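Local coordinates for protein putative phosphatase/phosphodiesterase MPN_349 (Mycoplasma pneumoniae M129, PDB 1T71) that probably hydrolyses phosphoester bonds with a pair of iron ions, perhaps acting as a 2',3'-cyclic-nucleotide phosphodiesterase of the YmdB-like family, at residues 122-125 / 131-134; 136-141 / 162-167. All blocks are in the same frame, centred on the assembly; numbering follows the deposited sequence.

Interaction 1 (122-125 / 131-134); sequences NLLG and PFKT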
# COMPACT_ATOMS: atom_id res chain seq x y z
N ASN A 122 4.96 8.54 0.51
CA ASN A 122 5.23 7.20 -0.01
C ASN A 122 6.74 7.12 -0.26
O ASN A 122 7.32 8.02 -0.85
CB ASN A 122 4.42 6.99 -1.30
CG ASN A 122 4.62 5.60 -1.93
OD1 ASN A 122 4.78 4.59 -1.23
ND2 ASN A 122 4.56 5.55 -3.26
N LEU A 123 7.36 6.04 0.19
CA LEU A 123 8.80 5.86 0.01
C LEU A 123 9.15 4.43 -0.39
O LEU A 123 8.39 3.51 -0.11
CB LEU A 123 9.55 6.21 1.30
CG LEU A 123 9.49 7.66 1.79
CD1 LEU A 123 9.61 7.68 3.31
CD2 LEU A 123 10.61 8.46 1.14
N LEU A 124 10.30 4.27 -1.04
CA LEU A 124 10.78 2.95 -1.46
C LEU A 124 11.93 2.51 -0.57
O LEU A 124 12.90 3.24 -0.36
CB LEU A 124 11.24 2.99 -2.93
CG LEU A 124 10.21 2.69 -4.01
CD1 LEU A 124 10.72 3.17 -5.37
CD2 LEU A 124 9.94 1.19 -4.05
N GLY A 125 11.83 1.29 -0.05
CA GLY A 125 12.88 0.78 0.81
C GLY A 125 14.13 0.51 0.00
O GLY A 125 14.07 0.19 -1.18
N PRO A 131 15.08 -1.20 -11.04
CA PRO A 131 15.73 -1.02 -12.35
C PRO A 131 16.41 0.34 -12.40
O PRO A 131 17.24 0.60 -13.27
CB PRO A 131 14.56 -1.08 -13.33
CG PRO A 131 13.45 -1.74 -12.56
CD PRO A 131 13.62 -1.18 -11.19
N PHE A 132 16.03 1.21 -11.47
CA PHE A 132 16.59 2.56 -11.40
C PHE A 132 17.20 2.82 -10.03
O PHE A 132 17.12 1.99 -9.12
CB PHE A 132 15.49 3.59 -11.66
CG PHE A 132 14.29 3.42 -10.77
CD1 PHE A 132 13.28 2.52 -11.11
CD2 PHE A 132 14.19 4.12 -9.57
CE1 PHE A 132 12.20 2.32 -10.27
CE2 PHE A 132 13.10 3.92 -8.72
CZ PHE A 132 12.10 3.02 -9.07
N LYS A 133 17.79 4.00 -9.87
CA LYS A 133 18.43 4.38 -8.63
C LYS A 133 17.54 5.26 -7.74
O LYS A 133 16.80 6.12 -8.22
CB LYS A 133 19.75 5.09 -8.95
CG LYS A 133 20.49 5.61 -7.75
CD LYS A 133 22.00 5.56 -7.95
CE LYS A 133 22.72 6.17 -6.75
NZ LYS A 133 22.11 5.71 -5.46
N THR A 134 17.61 5.02 -6.43
CA THR A 134 16.81 5.78 -5.47
C THR A 134 17.71 6.45 -4.43
O THR A 134 18.86 6.05 -4.23
CB THR A 134 15.83 4.87 -4.70
OG1 THR A 134 16.56 3.86 -4.00
CG2 THR A 134 14.85 4.19 -5.65

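Interaction 2 (136-141 / 162-167); sequences NPFKVL and TSEKNA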
# COMPACT_ATOMS: atom_id res chain seq x y z
N ASN A 136 18.29 7.73 -0.33
CA ASN A 136 18.03 7.11 0.97
C ASN A 136 16.69 7.53 1.60
O ASN A 136 16.46 8.72 1.84
CB ASN A 136 19.17 7.44 1.94
CG ASN A 136 19.17 6.53 3.15
OD1 ASN A 136 19.93 5.55 3.20
ND2 ASN A 136 18.33 6.82 4.12
N PRO A 137 15.81 6.56 1.91
CA PRO A 137 14.49 6.78 2.51
C PRO A 137 14.59 7.47 3.87
O PRO A 137 13.82 8.38 4.18
CB PRO A 137 13.91 5.37 2.64
CG PRO A 137 14.78 4.51 1.78
CD PRO A 137 16.13 5.12 1.90
N PHE A 138 15.52 7.00 4.69
CA PHE A 138 15.74 7.54 6.02
C PHE A 138 16.09 9.02 5.94
O PHE A 138 15.48 9.86 6.60
CB PHE A 138 16.86 6.78 6.74
CG PHE A 138 16.50 5.37 7.12
CD1 PHE A 138 16.06 5.08 8.41
CD2 PHE A 138 16.57 4.34 6.19
CE1 PHE A 138 15.69 3.79 8.77
CE2 PHE A 138 16.20 3.04 6.54
CZ PHE A 138 15.76 2.76 7.83
N LYS A 139 17.09 9.34 5.12
CA LYS A 139 17.51 10.73 4.97
C LYS A 139 16.40 11.59 4.37
O LYS A 139 16.12 12.68 4.87
CB LYS A 139 18.78 10.80 4.11
CG LYS A 139 19.92 9.99 4.70
CD LYS A 139 21.23 10.21 3.97
CE LYS A 139 22.33 9.39 4.62
NZ LYS A 139 23.65 9.62 3.99
N VAL A 140 15.77 11.11 3.30
CA VAL A 140 14.70 11.86 2.65
C VAL A 140 13.56 12.22 3.59
O VAL A 140 13.14 13.38 3.65
CB VAL A 140 14.11 11.09 1.45
CG1 VAL A 140 12.84 11.78 0.95
CG2 VAL A 140 15.13 11.01 0.33
N LEU A 141 13.05 11.24 4.33
CA LEU A 141 11.94 11.49 5.24
C LEU A 141 12.34 12.40 6.39
O LEU A 141 11.54 13.21 6.85
CB LEU A 141 11.38 10.16 5.76
CG LEU A 141 10.04 10.20 6.52
CD1 LEU A 141 10.27 10.54 7.96
CD2 LEU A 141 9.09 11.20 5.89
N THR A 162 12.13 -7.16 6.65
CA THR A 162 11.57 -6.93 7.98
C THR A 162 12.56 -6.11 8.79
O THR A 162 12.18 -5.34 9.66
CB THR A 162 11.27 -8.25 8.76
OG1 THR A 162 12.41 -9.11 8.68
CG2 THR A 162 10.04 -8.95 8.21
N SER A 163 13.85 -6.29 8.52
CA SER A 163 14.84 -5.52 9.26
C SER A 163 14.83 -4.05 8.82
O SER A 163 14.90 -3.16 9.66
CB SER A 163 16.24 -6.12 9.10
OG SER A 163 16.72 -5.94 7.78
N GLU A 164 14.73 -3.78 7.52
CA GLU A 164 14.70 -2.38 7.09
C GLU A 164 13.42 -1.72 7.59
O GLU A 164 13.42 -0.56 8.01
CB GLU A 164 14.77 -2.23 5.57
CG GLU A 164 14.99 -0.77 5.15
CD GLU A 164 14.99 -0.53 3.65
OE1 GLU A 164 15.40 0.59 3.25
OE2 GLU A 164 14.58 -1.42 2.88
N LYS A 165 12.32 -2.47 7.55
CA LYS A 165 11.03 -1.96 8.00
C LYS A 165 11.05 -1.55 9.47
O LYS A 165 10.63 -0.45 9.83
CB LYS A 165 9.94 -3.02 7.79
CG LYS A 165 8.77 -2.56 6.93
CD LYS A 165 9.02 -2.76 5.45
CE LYS A 165 8.79 -4.20 5.03
NZ LYS A 165 7.34 -4.54 4.88
N ASN A 166 11.55 -2.44 10.32
CA ASN A 166 11.60 -2.15 11.74
C ASN A 166 12.66 -1.12 12.11
O ASN A 166 12.51 -0.40 13.09
CB ASN A 166 11.77 -3.46 12.51
CG ASN A 166 10.47 -4.25 12.57
OD1 ASN A 166 9.63 -4.01 13.44
ND2 ASN A 166 10.30 -5.18 11.64
N ALA A 167 13.73 -1.04 11.32
CA ALA A 167 14.76 -0.04 11.59
C ALA A 167 14.12 1.32 11.31
O ALA A 167 14.38 2.30 12.02
CB ALA A 167 15.96 -0.26 10.68

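Interaction 1 (122-125 / 131-134)
L124, the last residue of strand 117-124, meets the loop 131-134 through a single methyl group. Its CD1 lies 4.0 Å from CZ of F132, near the plane of the ring and therefore at its edge, with CE2 of the same ring at 4.2 Å. The two side chains cross at about a right angle, and the CD1 branch meets the far end of the ring. The same CD1 also approaches T134, whose CG2 methyl is 4.3 Å away; the threonine thus offers its apolar branch to the leucine. F132 reaches inward because CG sits between its backbone N and carbonyl carbon (chi1 53°), which swings the ring toward the strand end although the CB itself does not point there. The contact is purely apolar and small, burying 101 Å² in all.

Strand 117-124 belongs to one of the two mixed sheets of this calcineurin-like metallophosphoesterase fold, where metal ligands sit on the loops at strand ends. L124 accordingly packs against H158, the iron ligand at the end of the neighbouring parallel strand 152-158, and its side chain is about 4 Å from that of N71, another ligand of the same iron. Leucine, apolar and without a side-chain donor atom for metal, suits a buried place beside the ligands. Farther out, F132 stacks on the ring of F99 and meets W74 with the ring planes at about 85°, while its side chain also touches L95. Backbone hydrogen bonds of L123 with D156 and H158, and of G125 with H158, tie the strand to its neighbour.

Interaction 2 (136-141 / 162-167)
F138, in the first turn of helix 137-145, reaches A167 and E164 of helix 162-172 and so bridges two helices that flank the same mixed sheet of the metallophosphoesterase fold. Around the contact the helix axes run nearly parallel, 22° apart, but at 12.5 Å they are too distant for close backbone packing, and a long aromatic side chain suits the separation. CG of F138 lies anti to the carbonyl carbon (chi1 -70°), and the ring points its outer edge at the facing helix. CE1 comes to 3.8 Å from A167 O, which lies near the ring plane, while CZ is 4.2 Å from A167 CB; alanine is small enough to let the ring approach the helix backbone. The ring of F168 also meets that of F138 edge-to-face.

E164 comes from the opposite helix, its chain extended and CG anti to the backbone N. It crosses F138 obliquely, the carboxylate and ring planes 22° apart, with F138 CE2 4.2 Å from E164 OE1. The buried carboxylate is held from outside both segments: OE2 is hydrogen-bonded with S127 OG, and OE1 with T126 N, which fixes the group and satisfies its oxygens. P137, well suited to the first turn of a helix because it has no N-H to leave without a partner, turns its ring toward this acid, placing CG 4.2 Å from E164 OE1.

The two contacts follow one another along the chain, their centres 11 Å apart, and touch where the end of strand 117-124 meets the start of helix 137-145 and E164. L124 O lies 3.1 Å from P137 CG, and G125 CA is 3.5 Å from E164 OE2, so the strand end of interaction 1 packs directly on the proline and acid of interaction 2. One residue earlier in the strand, L123 CD1 lies 3.9 Å from L141 CB, seating the helix on the strand. Interaction 1 is the nearer to the active site: the side chain of L124 is about 7 Å from an iron ion, whereas that of E164 is about 12 Å from one and about 8 Å from the side chain of the ligand H183.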